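Local coordinates for PDZ domain protein (Parabacteroides distasonis, PDB 4L8N) that is of unknown function but combines N- and C-terminal PDZ domains with a DUF4136 domain and binds magnesium ions, at residues T15-Q20 and V30-I35; E124-C129 and T379-F384; C129-T134 and R296-K301; A233-A238 and N265-D270; M285-P290 and V452-K457. All blocks are in the same frame, centred on the assembly; numbering follows the deposited sequence.

Interaction 1: residues T15-Q20 and V30-I35; sequences TYDISQ and VIKSII
A classic beta bulge, in which K32 and S33 both stand against T15, interrupts the antiparallel hairpin of strands 8-18 and 29-34 in the N-terminal PDZ domain. T15 O receives K32 N at 2.8 Å in a nearly straight bond (164°), whereas S33 N reaches the same oxygen only weakly, at 3.5 Å. Past the bulge the regular ladder resumes, with D17 N giving to V30 O at 3.0 Å and V30 N returning to D17 O at 2.9 Å. On the face shared by T15 and S33, a chi1 of 65° puts T15 OG1 between its own N and carbonyl carbon, turned to S33 OG for a 2.6 Å hydrogen bond; these short hydroxyl residues suit so close a pairing. The bulge also directs K32 toward the partner strand. Its chain crosses D17 at about a right angle, CD packing 3.4 Å from D17 OD2, and a long salt bridge joins K32 NZ to D17 OD1 (3.7 Å). A leucine in place of K32 would probably leave D17 OD1 without this positive mate. D17 OD2 takes a hydrogen bond from the Y291 hydroxyl and a salt bridge from K293; two lysines would probably favour the ionised carboxylate.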
# COMPACT_ATOMS: atom_id res chain seq x y z
N THR A 15 19.29 -23.83 3.56
CA THR A 15 17.82 -23.94 3.46
C THR A 15 17.45 -23.55 2.03
O THR A 15 18.13 -22.71 1.43
CB THR A 15 17.09 -23.10 4.53
OG1 THR A 15 17.33 -21.71 4.33
CG2 THR A 15 17.47 -23.48 5.95
N TYR A 16 16.40 -24.15 1.47
CA TYR A 16 15.98 -23.85 0.10
C TYR A 16 14.47 -23.92 -0.09
O TYR A 16 13.74 -24.44 0.76
CB TYR A 16 16.67 -24.83 -0.88
CG TYR A 16 16.11 -26.24 -0.84
CD1 TYR A 16 16.63 -27.19 0.04
CD2 TYR A 16 15.10 -26.64 -1.71
CE1 TYR A 16 16.13 -28.49 0.07
CE2 TYR A 16 14.57 -27.93 -1.66
CZ TYR A 16 15.10 -28.86 -0.78
OH TYR A 16 14.62 -30.15 -0.76
N ASP A 17 14.01 -23.46 -1.26
CA ASP A 17 12.65 -23.52 -1.77
C ASP A 17 12.64 -24.20 -3.11
O ASP A 17 13.64 -24.14 -3.82
CB ASP A 17 12.12 -22.10 -1.99
CG ASP A 17 11.52 -21.37 -0.81
OD1 ASP A 17 11.17 -22.04 0.20
OD2 ASP A 17 11.32 -20.15 -0.92
N ILE A 18 11.50 -24.75 -3.52
CA ILE A 18 11.33 -25.14 -4.91
C ILE A 18 10.65 -23.89 -5.49
O ILE A 18 9.50 -23.61 -5.15
CB ILE A 18 10.62 -26.50 -5.17
CG1 ILE A 18 11.57 -27.67 -4.86
CG2 ILE A 18 10.12 -26.62 -6.62
CD1 ILE A 18 11.39 -28.28 -3.55
N SER A 19 11.45 -23.04 -6.18
CA SER A 19 11.05 -21.74 -6.73
C SER A 19 9.79 -21.79 -7.58
O SER A 19 9.65 -22.63 -8.46
CB SER A 19 12.17 -21.12 -7.55
OG SER A 19 11.76 -19.94 -8.22
N GLN A 20 8.90 -20.85 -7.27
CA GLN A 20 7.63 -20.62 -7.95
C GLN A 20 7.73 -19.36 -8.82
O GLN A 20 6.82 -19.07 -9.59
CB GLN A 20 6.45 -20.55 -6.95
CG GLN A 20 6.11 -21.89 -6.24
CD GLN A 20 6.03 -23.09 -7.18
OE1 GLN A 20 6.77 -24.07 -7.03
NE2 GLN A 20 5.15 -23.02 -8.18
N VAL A 30 16.12 -23.25 -5.04
CA VAL A 30 16.75 -21.93 -4.89
C VAL A 30 17.14 -21.80 -3.43
O VAL A 30 16.27 -21.91 -2.56
CB VAL A 30 15.87 -20.72 -5.38
CG1 VAL A 30 16.45 -19.38 -4.94
CG2 VAL A 30 15.68 -20.75 -6.90
N ILE A 31 18.43 -21.56 -3.17
CA ILE A 31 18.99 -21.43 -1.83
C ILE A 31 18.53 -20.14 -1.18
O ILE A 31 18.76 -19.07 -1.74
CB ILE A 31 20.54 -21.51 -1.88
CG1 ILE A 31 21.07 -22.63 -2.80
CG2 ILE A 31 21.18 -21.47 -0.50
CD1 ILE A 31 20.97 -23.96 -2.39
N LYS A 32 17.95 -20.24 0.04
CA LYS A 32 17.43 -19.12 0.82
C LYS A 32 18.43 -18.63 1.89
O LYS A 32 18.47 -17.42 2.20
CB LYS A 32 16.14 -19.54 1.54
CG LYS A 32 14.92 -19.69 0.65
CD LYS A 32 13.65 -19.76 1.50
CE LYS A 32 13.53 -21.00 2.35
NZ LYS A 32 12.50 -20.83 3.40
N SER A 33 19.13 -19.56 2.53
CA SER A 33 20.08 -19.22 3.58
C SER A 33 21.14 -20.29 3.70
O SER A 33 20.86 -21.45 3.46
CB SER A 33 19.38 -19.03 4.92
OG SER A 33 19.14 -20.30 5.52
N ILE A 34 22.33 -19.87 4.11
CA ILE A 34 23.48 -20.72 4.31
C ILE A 34 23.70 -20.84 5.80
O ILE A 34 23.61 -19.83 6.52
CB ILE A 34 24.69 -20.11 3.53
CG1 ILE A 34 24.69 -20.63 2.09
CG2 ILE A 34 26.02 -20.45 4.16
CD1 ILE A 34 23.88 -19.89 1.23
N ILE A 35 23.94 -22.05 6.28
CA ILE A 35 24.16 -22.27 7.69
C ILE A 35 25.62 -21.90 8.04
O ILE A 35 26.55 -22.44 7.46
CB ILE A 35 23.75 -23.70 8.07
CG1 ILE A 35 22.22 -23.79 8.02
CG2 ILE A 35 24.29 -24.10 9.46
CD1 ILE A 35 21.70 -25.00 7.49

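Interaction 2: residues E124-C129 and T379-F384; sequences EQEFVC and TDANGF
With CG anti to the carbonyl carbon in both E124 and E126 (chi1 -66° and -76°) and the chains extended beyond, the two glutamates lie along the flanks of A381, and alanine's small methyl fits between them. A381 CB meets E124 CB at 3.7 Å and E126 CG at 3.9 Å. A backbone hydrogen bond accompanies this packing: A381 N gives to E124 O at 2.8 Å, arriving well above the carbonyl plane (49° out of it) rather than on a lone pair. A water makes the second link, accepting from E126 N at 3.1 Å and donating to T379 O at 2.7 Å. The E126 carboxylate passes beside A381 O without bonding to it and ends in a salt bridge from OE2 to K457, the C-terminal residue. An alanine in place of E126 would probably strip K457 of that charged mate and uncover one flank of the A381 methyl. The loop has its own internal bracing, since F384 N reaches D380 OD1 at 2.9 Å and G383 N closes on D380 O at 3.0 Å. G383 takes a positive phi, which glycine accepts readily. This is a type I beta turn, D380 to G383, set on the surface against strand 123-135, its chain running at a steep angle to the strand.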
# COMPACT_ATOMS: atom_id res chain seq x y z
N GLU A 124 16.32 -14.07 18.33
CA GLU A 124 15.65 -14.10 17.04
C GLU A 124 14.55 -13.07 17.03
O GLU A 124 13.74 -13.01 17.94
CB GLU A 124 15.08 -15.48 16.71
CG GLU A 124 16.10 -16.57 16.50
CD GLU A 124 15.49 -17.93 16.71
OE1 GLU A 124 14.81 -18.12 17.75
OE2 GLU A 124 15.64 -18.79 15.82
N GLN A 125 14.50 -12.27 15.97
CA GLN A 125 13.47 -11.26 15.81
C GLN A 125 12.99 -11.24 14.37
O GLN A 125 13.70 -11.66 13.46
CB GLN A 125 14.00 -9.89 16.24
CG GLN A 125 14.15 -9.72 17.74
CD GLN A 125 14.78 -8.40 18.05
OE1 GLN A 125 14.17 -7.34 17.84
NE2 GLN A 125 16.01 -8.42 18.54
N GLU A 126 11.74 -10.80 14.17
CA GLU A 126 11.05 -10.68 12.90
C GLU A 126 10.58 -9.27 12.74
O GLU A 126 10.30 -8.59 13.74
CB GLU A 126 9.83 -11.61 12.86
CG GLU A 126 10.12 -13.08 12.64
CD GLU A 126 9.01 -14.03 13.09
OE1 GLU A 126 8.07 -13.58 13.79
OE2 GLU A 126 9.12 -15.24 12.78
N PHE A 127 10.48 -8.83 11.49
CA PHE A 127 9.96 -7.52 11.10
C PHE A 127 9.42 -7.59 9.65
O PHE A 127 9.80 -8.48 8.88
CB PHE A 127 10.99 -6.42 11.26
CG PHE A 127 12.25 -6.56 10.44
CD1 PHE A 127 13.34 -7.29 10.91
CD2 PHE A 127 12.40 -5.85 9.25
CE1 PHE A 127 14.52 -7.37 10.17
CE2 PHE A 127 13.59 -5.93 8.51
CZ PHE A 127 14.64 -6.68 8.98
N VAL A 128 8.48 -6.68 9.33
CA VAL A 128 7.83 -6.63 8.03
C VAL A 128 8.09 -5.25 7.44
O VAL A 128 8.01 -4.25 8.17
CB VAL A 128 6.31 -6.98 8.10
CG1 VAL A 128 5.74 -7.16 6.71
CG2 VAL A 128 6.07 -8.25 8.91
N CYS A 129 8.43 -5.19 6.12
CA CYS A 129 8.72 -3.93 5.43
C CYS A 129 7.63 -3.58 4.42
O CYS A 129 7.10 -4.47 3.73
CB CYS A 129 10.08 -3.97 4.77
SG CYS A 129 11.46 -4.02 5.93
N THR A 379 9.44 -8.52 21.80
CA THR A 379 8.84 -9.82 21.53
C THR A 379 9.76 -10.50 20.52
O THR A 379 10.03 -9.93 19.46
CB THR A 379 7.37 -9.68 21.08
OG1 THR A 379 6.63 -8.95 22.08
CG2 THR A 379 6.70 -11.03 20.84
N ASP A 380 10.27 -11.69 20.85
CA ASP A 380 11.16 -12.41 19.94
C ASP A 380 10.35 -13.13 18.83
O ASP A 380 9.12 -13.15 18.87
CB ASP A 380 12.10 -13.37 20.69
CG ASP A 380 11.53 -14.70 21.18
OD1 ASP A 380 10.32 -14.94 20.99
OD2 ASP A 380 12.30 -15.48 21.78
N ALA A 381 11.07 -13.71 17.85
CA ALA A 381 10.50 -14.39 16.69
C ALA A 381 9.62 -15.57 17.07
O ALA A 381 8.62 -15.81 16.40
CB ALA A 381 11.60 -14.86 15.75
N ASN A 382 9.95 -16.28 18.16
CA ASN A 382 9.16 -17.42 18.61
C ASN A 382 7.94 -16.98 19.49
O ASN A 382 7.28 -17.84 20.07
CB ASN A 382 10.01 -18.51 19.29
CG ASN A 382 11.07 -18.03 20.24
OD1 ASN A 382 10.86 -17.96 21.46
ND2 ASN A 382 12.26 -17.77 19.70
N GLY A 383 7.61 -15.68 19.49
CA GLY A 383 6.45 -15.13 20.18
C GLY A 383 6.57 -14.78 21.65
O GLY A 383 5.57 -14.36 22.24
N PHE A 384 7.76 -14.96 22.28
CA PHE A 384 8.00 -14.63 23.69
C PHE A 384 7.98 -13.11 23.84
O PHE A 384 8.73 -12.42 23.17
CB PHE A 384 9.31 -15.25 24.23
CG PHE A 384 9.53 -15.00 25.71
CD1 PHE A 384 8.51 -15.22 26.63
CD2 PHE A 384 10.77 -14.57 26.18
CE1 PHE A 384 8.72 -14.98 28.00
CE2 PHE A 384 10.97 -14.34 27.55
CZ PHE A 384 9.95 -14.55 28.45
O HOH W 1 10.62 -9.73 16.85

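Interaction 3: residues C129-T134 and R296-K301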
# COMPACT_ATOMS: atom_id res chain seq x y z
N CYS A 129 8.43 -5.19 6.12
CA CYS A 129 8.72 -3.93 5.43
C CYS A 129 7.63 -3.58 4.42
O CYS A 129 7.10 -4.47 3.73
CB CYS A 129 10.08 -3.97 4.77
SG CYS A 129 11.46 -4.02 5.93
N PRO A 130 7.31 -2.28 4.30
CA PRO A 130 6.25 -1.88 3.36
C PRO A 130 6.85 -1.69 1.98
O PRO A 130 6.98 -0.58 1.47
CB PRO A 130 5.71 -0.59 3.98
CG PRO A 130 6.88 -0.00 4.69
CD PRO A 130 7.87 -1.10 5.00
N PHE A 131 7.28 -2.82 1.40
CA PHE A 131 7.87 -2.82 0.07
C PHE A 131 6.89 -3.38 -0.93
O PHE A 131 6.40 -4.49 -0.74
CB PHE A 131 9.18 -3.65 0.04
CG PHE A 131 10.32 -3.24 0.95
CD1 PHE A 131 10.43 -1.93 1.42
CD2 PHE A 131 11.33 -4.15 1.29
CE1 PHE A 131 11.49 -1.54 2.25
CE2 PHE A 131 12.40 -3.76 2.10
CZ PHE A 131 12.47 -2.46 2.58
N LYS A 132 6.63 -2.65 -2.01
CA LYS A 132 5.83 -3.18 -3.11
C LYS A 132 6.86 -3.61 -4.17
O LYS A 132 7.62 -2.76 -4.67
CB LYS A 132 4.78 -2.15 -3.63
CG LYS A 132 4.05 -2.55 -4.92
CD LYS A 132 2.92 -3.58 -4.69
CE LYS A 132 2.45 -4.20 -5.99
NZ LYS A 132 3.30 -5.34 -6.44
N THR A 133 6.93 -4.93 -4.45
CA THR A 133 7.89 -5.49 -5.41
C THR A 133 7.09 -6.07 -6.54
O THR A 133 6.27 -6.97 -6.34
CB THR A 133 8.86 -6.51 -4.74
OG1 THR A 133 9.32 -5.91 -3.54
CG2 THR A 133 10.09 -6.79 -5.60
N THR A 134 7.31 -5.50 -7.74
CA THR A 134 6.62 -5.80 -8.99
C THR A 134 7.61 -6.18 -10.05
O THR A 134 8.61 -5.50 -10.24
CB THR A 134 5.81 -4.58 -9.44
OG1 THR A 134 5.19 -3.94 -8.32
CG2 THR A 134 4.78 -4.93 -10.51
N ARG A 296 3.92 -7.66 -1.75
CA ARG A 296 3.45 -6.47 -1.03
C ARG A 296 4.04 -6.19 0.36
O ARG A 296 4.25 -5.01 0.65
CB ARG A 296 1.91 -6.47 -0.93
CG ARG A 296 1.33 -5.11 -1.32
CD ARG A 296 -0.18 -5.09 -1.36
NE ARG A 296 -0.79 -5.25 -0.04
CZ ARG A 296 -1.07 -4.24 0.79
NH1 ARG A 296 -0.78 -2.99 0.45
NH2 ARG A 296 -1.62 -4.48 1.97
N ASN A 297 4.19 -7.17 1.25
CA ASN A 297 4.72 -6.84 2.59
C ASN A 297 5.75 -7.87 2.91
O ASN A 297 5.36 -9.03 3.12
CB ASN A 297 3.61 -6.79 3.67
CG ASN A 297 2.58 -5.70 3.51
OD1 ASN A 297 1.39 -5.97 3.32
ND2 ASN A 297 2.98 -4.43 3.62
N VAL A 298 7.06 -7.50 2.86
CA VAL A 298 8.14 -8.47 3.00
C VAL A 298 8.45 -8.84 4.46
O VAL A 298 8.99 -8.02 5.23
CB VAL A 298 9.46 -8.08 2.26
CG1 VAL A 298 10.36 -9.30 2.07
CG2 VAL A 298 9.19 -7.39 0.93
N PRO A 299 8.27 -10.14 4.78
CA PRO A 299 8.64 -10.65 6.11
C PRO A 299 10.14 -11.04 6.20
O PRO A 299 10.63 -11.84 5.37
CB PRO A 299 7.74 -11.87 6.26
CG PRO A 299 7.58 -12.40 4.90
CD PRO A 299 7.70 -11.23 3.95
N PHE A 300 10.85 -10.51 7.22
CA PHE A 300 12.26 -10.82 7.52
C PHE A 300 12.42 -11.41 8.90
O PHE A 300 11.69 -11.04 9.82
CB PHE A 300 13.15 -9.59 7.43
CG PHE A 300 13.20 -8.88 6.10
CD1 PHE A 300 12.25 -7.93 5.76
CD2 PHE A 300 14.23 -9.14 5.20
CE1 PHE A 300 12.31 -7.27 4.54
CE2 PHE A 300 14.31 -8.46 3.99
CZ PHE A 300 13.35 -7.53 3.66
N LYS A 301 13.44 -12.27 9.06
CA LYS A 301 13.84 -12.90 10.30
C LYS A 301 15.36 -12.72 10.50
O LYS A 301 16.16 -13.12 9.64
CB LYS A 301 13.45 -14.39 10.32
CG LYS A 301 13.38 -14.96 11.74
CD LYS A 301 13.39 -16.47 11.75
CE LYS A 301 13.92 -17.02 13.05
NZ LYS A 301 13.66 -18.48 13.18
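C129 and V298 form an antiparallel hydrogen-bonded pair between strands 123-135 and 298-309. C129 N gives to V298 O at 3.0 Å, and V298 N returns to C129 O at 3.2 Å. C129 O has further visitors: N297 CA makes a CA-H...O contact at 3.5 Å, and F131 N folds back to it weakly across the inverse gamma turn centred on P130, whose ring restricts the backbone at this break in the strand. The apolar contacts gather on one face. Turning anti to the carbonyl carbon (chi1 -60°), the F131 ring folds back over its own strand, so that C129 CB lies over the ring centre, and F131 CB touches V298 CG2 at 3.8 Å. The rings of F131 and F300 belong to side chains that cross at about a right angle, with CE2 of F131 4.2 Å from CZ of F300. C129 SG completes the cluster as an oblique sulfur-aromatic contact, 3.6 Å from F300 CE1. Toward the surface, K132 CD brushes R296 CG at 4.0 Å through aliphatic segments alone, while the R296 guanidinium goes to a salt bridge with E235 of the second subunit. Chemically the contact divides by place: backbone bonds fix the strand pairing beside a greasy aromatic face, and charge is sent outward to the dimer partner.

Interaction 4: residues A233-A238 and N265-D270; sequences AAEAEA and NELLED
Apolar packing of a helix end on a strand joins A238 and L267, with no hydrogen bond running between the two segments. The short helix 232-236 lies where the chain enters strand 240-250, which pairs antiparallel with strand 258-268, so the helix covers the end of that strand pair within the DUF4136 range. Two aliphatic side chains carry the contact. A238 CB meets L267 CB at 3.8 Å and also approaches L267 CD2 at 4.1 Å, and its other neighbour is the backbone of the strand, L268 O lying 3.4 Å from A238 CA. Alanine suits this buried place because its methyl is directed toward the strand and finds L267 CB and L268 O both close. L267 leaves its strand toward the helix with CG anti to the carbonyl carbon (chi1 -69°), and chi2 of -173° carries CD1 outward to the turn, 4.0 Å from E235 CA and 4.1 Å from A234 O. The turn itself is loosely bonded, with A238 N only weakly reaching E235 O at 3.3 Å. E235 touches L267 mainly through its backbone and spends its carboxylate on a salt bridge to R296 of the second subunit. L229 of that subunit packs on A238, so the contact lies at the dimer interface too. Two magnesium-binding residues of this protein are near: E239, just before strand 240-250, and D270, just past the end of strand 258-268. Carboxylates such as theirs are usual magnesium ligands, although no ion is bound to this chain in the model.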
# COMPACT_ATOMS: atom_id res chain seq x y z
N ALA A 233 -8.04 6.32 8.88
CA ALA A 233 -7.80 6.96 10.18
C ALA A 233 -6.32 6.83 10.62
O ALA A 233 -5.78 7.76 11.21
CB ALA A 233 -8.72 6.35 11.22
N ALA A 234 -5.67 5.68 10.31
CA ALA A 234 -4.25 5.43 10.63
C ALA A 234 -3.31 6.27 9.73
O ALA A 234 -2.19 6.59 10.13
CB ALA A 234 -3.93 3.95 10.48
N GLU A 235 -3.79 6.62 8.51
CA GLU A 235 -3.09 7.44 7.52
C GLU A 235 -2.96 8.87 8.03
O GLU A 235 -1.92 9.50 7.83
CB GLU A 235 -3.83 7.43 6.18
CG GLU A 235 -3.51 6.24 5.29
CD GLU A 235 -2.56 6.47 4.12
OE1 GLU A 235 -2.40 7.65 3.70
OE2 GLU A 235 -2.01 5.47 3.60
N ALA A 236 -4.01 9.37 8.71
CA ALA A 236 -4.09 10.71 9.30
C ALA A 236 -3.06 10.91 10.44
O ALA A 236 -2.65 12.04 10.70
CB ALA A 236 -5.50 10.95 9.83
N GLU A 237 -2.64 9.82 11.11
CA GLU A 237 -1.66 9.81 12.21
C GLU A 237 -0.24 10.25 11.76
O GLU A 237 0.55 10.69 12.60
CB GLU A 237 -1.58 8.41 12.86
CG GLU A 237 -2.91 7.86 13.36
CD GLU A 237 -3.54 8.60 14.52
OE1 GLU A 237 -2.89 8.73 15.58
OE2 GLU A 237 -4.71 9.03 14.38
N ALA A 238 0.06 10.12 10.44
CA ALA A 238 1.36 10.45 9.85
C ALA A 238 1.46 11.92 9.43
O ALA A 238 0.65 12.38 8.63
CB ALA A 238 1.62 9.56 8.65
N ASN A 265 6.92 2.62 0.70
CA ASN A 265 6.03 3.71 1.08
C ASN A 265 5.88 3.67 2.59
O ASN A 265 5.29 2.74 3.16
CB ASN A 265 4.70 3.65 0.35
CG ASN A 265 4.86 3.98 -1.11
OD1 ASN A 265 5.06 5.15 -1.49
ND2 ASN A 265 4.77 2.96 -1.96
N GLU A 266 6.48 4.66 3.24
CA GLU A 266 6.59 4.77 4.69
C GLU A 266 5.73 5.90 5.27
O GLU A 266 5.75 7.01 4.74
CB GLU A 266 8.07 4.99 5.03
CG GLU A 266 8.54 4.29 6.28
CD GLU A 266 8.61 2.78 6.21
OE1 GLU A 266 9.52 2.26 5.54
OE2 GLU A 266 7.79 2.11 6.90
N LEU A 267 4.97 5.61 6.35
CA LEU A 267 4.16 6.63 7.06
C LEU A 267 4.97 7.15 8.25
O LEU A 267 5.24 6.41 9.20
CB LEU A 267 2.78 6.11 7.53
CG LEU A 267 1.74 5.80 6.46
CD1 LEU A 267 0.41 5.47 7.10
CD2 LEU A 267 1.54 6.95 5.50
N LEU A 268 5.39 8.41 8.16
CA LEU A 268 6.29 9.00 9.14
C LEU A 268 5.67 9.92 10.19
O LEU A 268 4.79 10.73 9.91
CB LEU A 268 7.40 9.75 8.42
CG LEU A 268 8.67 8.95 8.24
CD1 LEU A 268 8.53 7.94 7.13
CD2 LEU A 268 9.79 9.84 7.92
N GLU A 269 6.25 9.79 11.39
CA GLU A 269 5.96 10.54 12.62
C GLU A 269 6.79 11.83 12.65
O GLU A 269 6.24 12.88 13.00
CB GLU A 269 6.25 9.68 13.88
CG GLU A 269 5.66 8.28 13.86
CD GLU A 269 5.84 7.50 15.14
OE1 GLU A 269 6.90 6.86 15.32
OE2 GLU A 269 4.90 7.51 15.98
N ASP A 270 8.09 11.76 12.28
CA ASP A 270 8.98 12.93 12.25
C ASP A 270 9.64 13.10 10.89
O ASP A 270 9.41 12.29 10.00
CB ASP A 270 10.08 12.82 13.33
CG ASP A 270 9.59 12.77 14.76
OD1 ASP A 270 9.03 13.80 15.24
OD2 ASP A 270 9.77 11.71 15.41

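Interaction 5: residues M285-P290 and V452-K457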
# COMPACT_ATOMS: atom_id res chain seq x y z
N MSE A 285 15.57 -4.29 0.47
CA MSE A 285 14.83 -4.24 -0.80
C MSE A 285 15.44 -5.13 -1.88
O MSE A 285 14.70 -5.81 -2.60
CB MSE A 285 14.78 -2.80 -1.32
CG MSE A 285 13.83 -1.93 -0.55
SE MSE A 285 14.00 -0.06 -0.96
CE MSE A 285 13.35 -0.14 -2.70
N CYS A 286 16.78 -5.13 -2.01
CA CYS A 286 17.47 -5.91 -3.05
C CYS A 286 17.61 -7.39 -2.71
O CYS A 286 18.03 -8.16 -3.59
CB CYS A 286 18.81 -5.29 -3.38
SG CYS A 286 18.67 -3.68 -4.17
N MSE A 287 17.21 -7.83 -1.50
CA MSE A 287 17.24 -9.26 -1.17
C MSE A 287 16.25 -10.03 -2.05
O MSE A 287 16.37 -11.25 -2.20
CB MSE A 287 16.96 -9.50 0.32
CG MSE A 287 18.22 -9.49 1.15
SE MSE A 287 17.94 -9.71 3.06
CE MSE A 287 17.45 -11.46 3.02
N GLN A 288 15.28 -9.30 -2.67
CA GLN A 288 14.33 -9.93 -3.57
C GLN A 288 14.76 -9.81 -5.03
O GLN A 288 13.99 -10.20 -5.90
CB GLN A 288 12.90 -9.43 -3.35
CG GLN A 288 12.32 -10.01 -2.07
CD GLN A 288 10.84 -10.11 -2.12
OE1 GLN A 288 10.28 -11.20 -2.19
NE2 GLN A 288 10.20 -8.95 -2.12
N TYR A 289 16.00 -9.35 -5.30
CA TYR A 289 16.55 -9.37 -6.66
C TYR A 289 17.68 -10.41 -6.71
O TYR A 289 18.66 -10.25 -5.96
CB TYR A 289 17.02 -7.99 -7.18
CG TYR A 289 17.29 -8.07 -8.67
CD1 TYR A 289 16.24 -8.07 -9.59
CD2 TYR A 289 18.58 -8.34 -9.15
CE1 TYR A 289 16.47 -8.25 -10.95
CE2 TYR A 289 18.82 -8.54 -10.52
CZ TYR A 289 17.76 -8.48 -11.42
OH TYR A 289 17.97 -8.66 -12.77
N PRO A 290 17.61 -11.50 -7.52
CA PRO A 290 16.60 -11.85 -8.52
C PRO A 290 15.44 -12.73 -8.03
O PRO A 290 14.53 -13.02 -8.81
CB PRO A 290 17.43 -12.62 -9.54
CG PRO A 290 18.46 -13.32 -8.73
CD PRO A 290 18.73 -12.47 -7.53
N VAL A 452 25.16 -13.88 12.32
CA VAL A 452 23.91 -13.16 12.04
C VAL A 452 23.36 -13.71 10.73
O VAL A 452 24.08 -13.73 9.73
CB VAL A 452 24.01 -11.62 11.98
CG1 VAL A 452 22.63 -11.01 11.82
CG2 VAL A 452 24.70 -11.04 13.20
N THR A 453 22.11 -14.17 10.74
CA THR A 453 21.38 -14.62 9.56
C THR A 453 20.22 -13.66 9.36
O THR A 453 19.42 -13.46 10.27
CB THR A 453 20.95 -16.08 9.73
OG1 THR A 453 22.12 -16.89 9.69
CG2 THR A 453 19.96 -16.53 8.66
N VAL A 454 20.18 -13.00 8.20
CA VAL A 454 19.07 -12.11 7.82
C VAL A 454 18.42 -12.81 6.65
O VAL A 454 19.05 -12.96 5.59
CB VAL A 454 19.47 -10.65 7.54
CG1 VAL A 454 18.23 -9.79 7.24
CG2 VAL A 454 20.25 -10.07 8.72
N GLU A 455 17.24 -13.37 6.89
CA GLU A 455 16.54 -14.19 5.90
C GLU A 455 15.13 -13.67 5.59
O GLU A 455 14.45 -13.16 6.48
CB GLU A 455 16.42 -15.60 6.48
CG GLU A 455 16.21 -16.71 5.46
CD GLU A 455 15.90 -18.08 6.05
OE1 GLU A 455 16.29 -18.34 7.21
OE2 GLU A 455 15.28 -18.89 5.33
N ILE A 456 14.67 -13.82 4.33
CA ILE A 456 13.28 -13.52 3.99
C ILE A 456 12.54 -14.81 4.34
O ILE A 456 12.91 -15.86 3.81
CB ILE A 456 13.06 -13.01 2.54
CG1 ILE A 456 13.50 -11.55 2.45
CG2 ILE A 456 11.60 -13.18 2.10
CD1 ILE A 456 13.65 -11.01 1.15
N LYS A 457 11.56 -14.73 5.27
CA LYS A 457 10.77 -15.86 5.80
C LYS A 457 10.29 -16.84 4.70
O LYS A 457 9.53 -16.41 3.80
CB LYS A 457 9.57 -15.37 6.65
CG LYS A 457 9.99 -14.74 7.98
CD LYS A 457 8.88 -14.79 9.04
CE LYS A 457 8.72 -16.17 9.64
NZ LYS A 457 7.61 -16.22 10.63
OXT LYS A 457 10.73 -18.01 4.72
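The selenomethionine M287, just after helix 274-285 in the DUF4136 range, meets the chain's last strand, 438-456, along much of its length, with I456 the first residue it touches. Its CB lies 3.7 Å from I456 CD1. From there the chain runs extended through CG (chi2 178°) to SE, which passes V454 CG1 at 4.2 Å, the two side chains crossing at about a right angle. A bend at the last torsion (chi3 71°) then turns CE back against the strand's backbone, where the methyl rests 3.4 Å from V454 O and 4.0 Å from I456 CG1. A long, unbranched and flexible residue suits this course, since it can pass the isoleucine and then the valine and still curl its tip onto the main chain between them. I456 CD1 also meets Q288 CG at 3.6 Å, from a direction roughly at right angles to that of M287 CB. The amide of Q288 stays out of this greasy patch, its OE1 accepting from the backbone N atoms of K293 and Y294, while V454 O has a donor in K47 NZ. V298 and F300, on the neighbouring strand 298-309, add to the apolar surroundings of I456. No hydrogen bond or ion pair spans the two segments, so cohesion here rests on dispersion and the exclusion of water, with polar atoms satisfied at the margins.

Overall arrangement
Interaction 5 is the most buried, without hydrogen bond or ion pair across it, whereas interaction 2 lies at the surface and relies on a backbone bond, a water and outlying charges. Interactions 1 and 3 are both antiparallel strand pairings, partly buried, but the first lies in the PDZ sheet and the second in the large mixed sheet that interactions 2, 4 and 5 also reach. C129 belongs to both 2 and 3, and the E126-K457 salt bridge ties 2 to 5. Between the two sheets, interactions 1 and 5 touch through K32, T15 and S33 against the C-terminal strand. Interaction 4 is the most remote, near magnesium-binding residues; 2 to 5 all touch the second subunit.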